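Local coordinates for protein immunoreactive 84kD antigen PG93 (Porphyromonas gingivalis, PDB 5M11) that serves as PorZ, an essential cell-surface component of the type IX secretion system, and binds zinc and calcium ions, at residues 204-215 / 218-229. Numbering follows the deposited sequence.
Sequences EDICFLLADGRV and AANQSFEPELLL
CG2 of I206 sits over one face of the F223 ring, 4.0 Å from the ring centroid and 16° off its normal. The methyl is the bump and the ring is the flat lid. I206 has CG1 anti to the backbone N (chi1 164°), which leaves CG2 beside the ring and A218. The small A218 CB faces the notch between I206 CG2 (4.1 Å) and the edge of the F208 ring (CE2, 4.2 Å). F223 CD2 comes to the edge of the F208 ring, near its plane, 4.4 Å from F208 CZ.

Further along, V215 and L229 lie side by side and point the same way, with V215 CG2 3.7 Å from L229 CD2. L227 crosses R214 at about a right angle, and its CD1 rests on the aliphatic part of that chain, 3.7 Å from R214 CB. The R214 head turns back to D212, which it grips side-on with NE and NH2.

I206 and A218 exchange a backbone pair joining strands 205-210 and 214-219. N220 N donates almost straight to E204 O (176°), just past their ends. L228 N to V215 O, 2.8 Å, joins 214-219 to 226-230 in this four-stranded propeller blade. Apolar I206, A218, V215 and L229 line one face. D205 and E226 both salt-bridge R259, and L228 and L229 pack on strand 252-256, so this blade meets the next through both charge and apolar contact.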
ATOM      1  N   GLU A 204     -31.436 -16.765 -26.548  1.00 48.42           N
ATOM      2  CA  GLU A 204     -32.416 -15.890 -27.198  1.00 48.10           C
ATOM      3  C   GLU A 204     -33.233 -15.040 -26.165  1.00 51.33           C
ATOM      4  O   GLU A 204     -34.286 -14.511 -26.513  1.00 54.84           O
ATOM      5  CB  GLU A 204     -33.338 -16.700 -28.118  1.00 51.05           C
ATOM      6  CG  GLU A 204     -32.589 -17.428 -29.225  1.00 67.53           C
ATOM      7  CD  GLU A 204     -31.835 -16.608 -30.262  1.00103.93           C
ATOM      8  OE1 GLU A 204     -32.268 -15.472 -30.571  1.00108.90           O
ATOM      9  OE2 GLU A 204     -30.842 -17.138 -30.813  1.00101.74           O
ATOM     10  N   ASP A 205     -32.737 -14.877 -24.925  1.00 42.55           N
ATOM     11  CA  ASP A 205     -33.430 -14.095 -23.906  1.00 40.08           C
ATOM     12  C   ASP A 205     -32.509 -13.059 -23.266  1.00 41.54           C
ATOM     13  O   ASP A 205     -31.287 -13.183 -23.310  1.00 40.06           O
ATOM     14  CB  ASP A 205     -34.023 -14.991 -22.795  1.00 42.21           C
ATOM     15  CG  ASP A 205     -34.731 -16.239 -23.255  1.00 54.30           C
ATOM     16  OD1 ASP A 205     -35.799 -16.114 -23.896  1.00 55.31           O
ATOM     17  OD2 ASP A 205     -34.228 -17.348 -22.960  1.00 63.43           O
ATOM     18  N   ILE A 206     -33.124 -12.063 -22.636  1.00 38.55           N
ATOM     19  CA  ILE A 206     -32.502 -10.983 -21.882  1.00 38.47           C
ATOM     20  C   ILE A 206     -33.084 -11.069 -20.467  1.00 46.10           C
ATOM     21  O   ILE A 206     -34.304 -11.127 -20.326  1.00 48.58           O
ATOM     22  CB  ILE A 206     -32.695  -9.580 -22.576  1.00 41.10           C
ATOM     23  CG1 ILE A 206     -32.396  -8.407 -21.642  1.00 41.13           C
ATOM     24  CG2 ILE A 206     -34.049  -9.377 -23.244  1.00 42.00           C
ATOM     25  CD1 ILE A 206     -31.011  -7.878 -21.772  1.00 51.48           C
ATOM     26  N   CYS A 207     -32.238 -11.150 -19.433  1.00 44.23           N
ATOM     27  CA  CYS A 207     -32.722 -11.212 -18.046  1.00 46.95           C
ATOM     28  C   CYS A 207     -32.466  -9.907 -17.313  1.00 44.92           C
ATOM     29  O   CYS A 207     -31.380  -9.314 -17.447  1.00 41.05           O
ATOM     30  CB  CYS A 207     -32.134 -12.388 -17.274  1.00 50.29           C
ATOM     31  SG  CYS A 207     -32.588 -14.010 -17.936  1.00 56.27           S
ATOM     32  N   PHE A 208     -33.476  -9.499 -16.515  1.00 38.86           N
ATOM     33  CA  PHE A 208     -33.487  -8.279 -15.721  1.00 37.75           C
ATOM     34  C   PHE A 208     -33.630  -8.576 -14.252  1.00 41.96           C
ATOM     35  O   PHE A 208     -34.670  -9.059 -13.807  1.00 41.71           O
ATOM     36  CB  PHE A 208     -34.614  -7.335 -16.142  1.00 39.33           C
ATOM     37  CG  PHE A 208     -34.714  -7.014 -17.609  1.00 39.42           C
ATOM     38  CD1 PHE A 208     -34.084  -5.893 -18.133  1.00 40.62           C
ATOM     39  CD2 PHE A 208     -35.537  -7.760 -18.443  1.00 41.76           C
ATOM     40  CE1 PHE A 208     -34.240  -5.545 -19.472  1.00 41.11           C
ATOM     41  CE2 PHE A 208     -35.700  -7.406 -19.785  1.00 44.94           C
ATOM     42  CZ  PHE A 208     -35.051  -6.298 -20.293  1.00 41.78           C
ATOM     43  N   LEU A 209     -32.590  -8.237 -13.500  1.00 39.49           N
ATOM     44  CA  LEU A 209     -32.542  -8.397 -12.059  1.00 41.98           C
ATOM     45  C   LEU A 209     -32.957  -7.115 -11.402  1.00 49.57           C
ATOM     46  O   LEU A 209     -32.403  -6.052 -11.713  1.00 49.65           O
ATOM     47  CB  LEU A 209     -31.141  -8.809 -11.568  1.00 41.61           C
ATOM     48  CG  LEU A 209     -30.901  -8.802 -10.069  1.00 46.65           C
ATOM     49  CD1 LEU A 209     -31.787  -9.825  -9.346  1.00 47.20           C
ATOM     50  CD2 LEU A 209     -29.446  -9.053  -9.792  1.00 50.64           C
ATOM     51  N   LEU A 210     -33.905  -7.238 -10.457  1.00 46.85           N
ATOM     52  CA  LEU A 210     -34.461  -6.147  -9.690  1.00 47.46           C
ATOM     53  C   LEU A 210     -33.830  -6.125  -8.326  1.00 55.85           C
ATOM     54  O   LEU A 210     -33.434  -7.175  -7.807  1.00 57.28           O
ATOM     55  CB  LEU A 210     -35.980  -6.342  -9.578  1.00 48.07           C
ATOM     56  CG  LEU A 210     -36.894  -5.815 -10.688  1.00 50.41           C
ATOM     57  CD1 LEU A 210     -36.412  -6.174 -12.055  1.00 47.08           C
ATOM     58  CD2 LEU A 210     -38.263  -6.381 -10.528  1.00 53.25           C
ATOM     59  N   ALA A 211     -33.760  -4.927  -7.725  1.00 54.28           N
ATOM     60  CA  ALA A 211     -33.233  -4.683  -6.382  1.00 54.97           C
ATOM     61  C   ALA A 211     -33.904  -5.574  -5.348  1.00 59.95           C
ATOM     62  O   ALA A 211     -33.206  -6.061  -4.461  1.00 61.14           O
ATOM     63  CB  ALA A 211     -33.411  -3.223  -6.007  1.00 56.72           C
ATOM     64  N   ASP A 212     -35.236  -5.835  -5.486  1.00 56.14           N
ATOM     65  CA  ASP A 212     -36.004  -6.667  -4.531  1.00 57.54           C
ATOM     66  C   ASP A 212     -35.780  -8.194  -4.713  1.00 60.98           C
ATOM     67  O   ASP A 212     -36.468  -8.984  -4.072  1.00 62.49           O
ATOM     68  CB  ASP A 212     -37.512  -6.352  -4.604  1.00 59.64           C
ATOM     69  CG  ASP A 212     -38.153  -6.648  -5.937  1.00 68.10           C
ATOM     70  OD1 ASP A 212     -38.083  -7.805  -6.379  1.00 68.49           O
ATOM     71  OD2 ASP A 212     -38.727  -5.719  -6.540  1.00 75.13           O
ATOM     72  N   GLY A 213     -34.859  -8.593  -5.588  1.00 54.92           N
ATOM     73  CA  GLY A 213     -34.559 -10.002  -5.800  1.00 53.40           C
ATOM     74  C   GLY A 213     -35.214 -10.670  -6.987  1.00 53.72           C
ATOM     75  O   GLY A 213     -34.672 -11.649  -7.499  1.00 52.88           O
ATOM     76  N   ARG A 214     -36.376 -10.171  -7.447  1.00 48.83           N
ATOM     77  CA  ARG A 214     -37.084 -10.771  -8.596  1.00 47.06           C
ATOM     78  C   ARG A 214     -36.206 -10.796  -9.847  1.00 49.70           C
ATOM     79  O   ARG A 214     -35.297  -9.972  -9.959  1.00 50.78           O
ATOM     80  CB  ARG A 214     -38.373  -9.995  -8.896  1.00 45.46           C
ATOM     81  CG  ARG A 214     -39.529 -10.340  -7.968  1.00 51.39           C
ATOM     82  CD  ARG A 214     -40.793  -9.612  -8.368  1.00 53.18           C
ATOM     83  NE  ARG A 214     -40.671  -8.189  -8.078  1.00 55.07           N
ATOM     84  CZ  ARG A 214     -41.408  -7.242  -8.637  1.00 63.67           C
ATOM     85  NH1 ARG A 214     -42.340  -7.555  -9.522  1.00 56.01           N
ATOM     86  NH2 ARG A 214     -41.218  -5.971  -8.313  1.00 46.25           N
ATOM     87  N   VAL A 215     -36.438 -11.738 -10.761  1.00 43.70           N
ATOM     88  CA  VAL A 215     -35.679 -11.810 -12.013  1.00 40.81           C
ATOM     89  C   VAL A 215     -36.663 -11.953 -13.145  1.00 43.93           C
ATOM     90  O   VAL A 215     -37.515 -12.844 -13.127  1.00 44.52           O
ATOM     91  CB  VAL A 215     -34.611 -12.920 -12.036  1.00 43.97           C
ATOM     92  CG1 VAL A 215     -34.116 -13.191 -13.457  1.00 41.92           C
ATOM     93  CG2 VAL A 215     -33.458 -12.584 -11.117  1.00 44.02           C
ATOM     94  N   ALA A 218     -37.081 -12.155 -20.796  1.00 40.68           N
ATOM     95  CA  ALA A 218     -37.804 -11.717 -21.977  1.00 42.27           C
ATOM     96  C   ALA A 218     -37.139 -12.234 -23.261  1.00 47.78           C
ATOM     97  O   ALA A 218     -35.932 -12.154 -23.388  1.00 46.27           O
ATOM     98  CB  ALA A 218     -37.887 -10.192 -21.990  1.00 42.77           C
ATOM     99  N   ALA A 219     -37.917 -12.782 -24.199  1.00 47.83           N
ATOM    100  CA  ALA A 219     -37.394 -13.225 -25.491  1.00 47.98           C
ATOM    101  C   ALA A 219     -36.847 -11.989 -26.193  1.00 55.27           C
ATOM    102  O   ALA A 219     -37.549 -10.969 -26.241  1.00 55.73           O
ATOM    103  CB  ALA A 219     -38.505 -13.869 -26.306  1.00 49.95           C
ATOM    104  N   ASN A 220     -35.583 -12.041 -26.669  1.00 52.71           N
ATOM    105  CA  ASN A 220     -34.899 -10.905 -27.299  1.00 52.84           C
ATOM    106  C   ASN A 220     -35.643 -10.388 -28.562  1.00 58.83           C
ATOM    107  O   ASN A 220     -35.459  -9.243 -28.961  1.00 58.92           O
ATOM    108  CB  ASN A 220     -33.429 -11.252 -27.612  1.00 56.50           C
ATOM    109  CG  ASN A 220     -33.182 -12.323 -28.653  1.00 93.04           C
ATOM    110  OD1 ASN A 220     -34.001 -13.209 -28.908  1.00 92.52           O
ATOM    111  ND2 ASN A 220     -32.013 -12.277 -29.270  1.00 89.42           N
ATOM    112  N   GLN A 221     -36.511 -11.202 -29.139  1.00 56.89           N
ATOM    113  CA  GLN A 221     -37.290 -10.829 -30.313  1.00 58.82           C
ATOM    114  C   GLN A 221     -38.633 -10.130 -29.934  1.00 62.81           C
ATOM    115  O   GLN A 221     -39.361  -9.699 -30.823  1.00 63.82           O
ATOM    116  CB  GLN A 221     -37.538 -12.065 -31.213  1.00 62.75           C
ATOM    117  CG  GLN A 221     -37.856 -13.406 -30.496  1.00 90.11           C
ATOM    118  CD  GLN A 221     -36.645 -14.278 -30.150  1.00111.88           C
ATOM    119  OE1 GLN A 221     -36.543 -14.828 -29.040  1.00104.10           O
ATOM    120  NE2 GLN A 221     -35.701 -14.443 -31.082  1.00104.34           N
ATOM    121  N   SER A 222     -38.947  -9.996 -28.635  1.00 58.99           N
ATOM    122  CA  SER A 222     -40.213  -9.388 -28.202  1.00 60.02           C
ATOM    123  C   SER A 222     -40.047  -8.431 -27.002  1.00 59.47           C
ATOM    124  O   SER A 222     -40.779  -7.450 -26.923  1.00 59.65           O
ATOM    125  CB  SER A 222     -41.248 -10.463 -27.861  1.00 66.50           C
ATOM    126  OG  SER A 222     -41.157 -10.949 -26.526  1.00 78.45           O
ATOM    127  N   PHE A 223     -39.123  -8.730 -26.068  1.00 51.60           N
ATOM    128  CA  PHE A 223     -38.886  -7.939 -24.866  1.00 49.77           C
ATOM    129  C   PHE A 223     -40.164  -7.837 -23.954  1.00 56.18           C
ATOM    130  O   PHE A 223     -40.316  -6.850 -23.232  1.00 56.09           O
ATOM    131  CB  PHE A 223     -38.354  -6.549 -25.239  1.00 50.72           C
ATOM    132  CG  PHE A 223     -36.863  -6.480 -25.422  1.00 50.26           C
ATOM    133  CD1 PHE A 223     -36.249  -7.083 -26.514  1.00 52.46           C
ATOM    134  CD2 PHE A 223     -36.070  -5.768 -24.528  1.00 51.22           C
ATOM    135  CE1 PHE A 223     -34.864  -7.032 -26.668  1.00 51.59           C
ATOM    136  CE2 PHE A 223     -34.684  -5.711 -24.690  1.00 51.48           C
ATOM    137  CZ  PHE A 223     -34.093  -6.351 -25.752  1.00 49.15           C
ATOM    138  N   GLU A 224     -41.076  -8.851 -23.999  1.00 53.45           N
ATOM    139  CA  GLU A 224     -42.266  -8.934 -23.136  1.00 53.71           C
ATOM    140  C   GLU A 224     -41.825  -9.638 -21.853  1.00 55.57           C
ATOM    141  O   GLU A 224     -41.583 -10.848 -21.904  1.00 57.33           O
ATOM    142  CB  GLU A 224     -43.415  -9.684 -23.824  1.00 57.00           C
ATOM    143  CG  GLU A 224     -43.992  -8.975 -25.035  1.00 71.73           C
ATOM    144  CD  GLU A 224     -44.679  -9.843 -26.078  1.00100.01           C
ATOM    145  OE1 GLU A 224     -44.780 -11.078 -25.889  1.00 94.84           O
ATOM    146  OE2 GLU A 224     -45.109  -9.271 -27.102  1.00100.18           O
ATOM    147  N   PRO A 225     -41.601  -8.939 -20.717  1.00 47.83           N
ATOM    148  CA  PRO A 225     -41.066  -9.638 -19.547  1.00 45.28           C
ATOM    149  C   PRO A 225     -42.073 -10.445 -18.747  1.00 49.65           C
ATOM    150  O   PRO A 225     -43.173  -9.971 -18.420  1.00 52.08           O
ATOM    151  CB  PRO A 225     -40.498  -8.510 -18.673  1.00 46.28           C
ATOM    152  CG  PRO A 225     -40.723  -7.225 -19.426  1.00 51.92           C
ATOM    153  CD  PRO A 225     -41.771  -7.496 -20.443  1.00 49.51           C
ATOM    154  N   GLU A 226     -41.642 -11.661 -18.372  1.00 42.48           N
ATOM    155  CA  GLU A 226     -42.316 -12.562 -17.452  1.00 40.95           C
ATOM    156  C   GLU A 226     -41.323 -12.953 -16.354  1.00 41.58           C
ATOM    157  O   GLU A 226     -40.113 -12.934 -16.568  1.00 37.54           O
ATOM    158  CB  GLU A 226     -42.937 -13.765 -18.160  1.00 42.94           C
ATOM    159  CG  GLU A 226     -41.972 -14.763 -18.754  1.00 55.12           C
ATOM    160  CD  GLU A 226     -42.677 -15.763 -19.643  1.00 76.57           C
ATOM    161  OE1 GLU A 226     -43.591 -16.459 -19.143  1.00 44.89           O
ATOM    162  OE2 GLU A 226     -42.343 -15.818 -20.852  1.00 79.31           O
ATOM    163  N   LEU A 227     -41.828 -13.227 -15.159  1.00 41.60           N
ATOM    164  CA  LEU A 227     -40.983 -13.537 -14.006  1.00 41.62           C
ATOM    165  C   LEU A 227     -40.358 -14.917 -14.155  1.00 45.71           C
ATOM    166  O   LEU A 227     -41.100 -15.874 -14.343  1.00 47.95           O
ATOM    167  CB  LEU A 227     -41.817 -13.450 -12.717  1.00 43.40           C
ATOM    168  CG  LEU A 227     -41.064 -13.634 -11.399  1.00 48.66           C
ATOM    169  CD1 LEU A 227     -40.334 -12.391 -11.008  1.00 47.53           C
ATOM    170  CD2 LEU A 227     -42.013 -14.019 -10.287  1.00 54.72           C
ATOM    171  N   LEU A 228     -39.007 -15.020 -14.075  1.00 39.73           N
ATOM    172  CA  LEU A 228     -38.279 -16.300 -14.195  1.00 38.81           C
ATOM    173  C   LEU A 228     -38.141 -16.939 -12.814  1.00 46.68           C
ATOM    174  O   LEU A 228     -38.677 -18.033 -12.584  1.00 47.79           O
ATOM    175  CB  LEU A 228     -36.920 -16.136 -14.904  1.00 35.90           C
ATOM    176  CG  LEU A 228     -36.049 -17.368 -15.080  1.00 39.39           C
ATOM    177  CD1 LEU A 228     -36.657 -18.368 -16.004  1.00 39.92           C
ATOM    178  CD2 LEU A 228     -34.708 -16.978 -15.615  1.00 40.61           C
ATOM    179  N   LEU A 229     -37.461 -16.250 -11.890  1.00 44.96           N
ATOM    180  CA  LEU A 229     -37.368 -16.711 -10.511  1.00 46.43           C
ATOM    181  C   LEU A 229     -37.428 -15.517  -9.571  1.00 49.83           C
ATOM    182  O   LEU A 229     -37.310 -14.367 -10.002  1.00 48.62           O
ATOM    183  CB  LEU A 229     -36.153 -17.629 -10.221  1.00 47.01           C
ATOM    184  CG  LEU A 229     -34.684 -17.209 -10.421  1.00 51.68           C
ATOM    185  CD1 LEU A 229     -34.276 -17.210 -11.853  1.00 54.78           C
ATOM    186  CD2 LEU A 229     -34.290 -15.928  -9.681  1.00 52.67           C
TER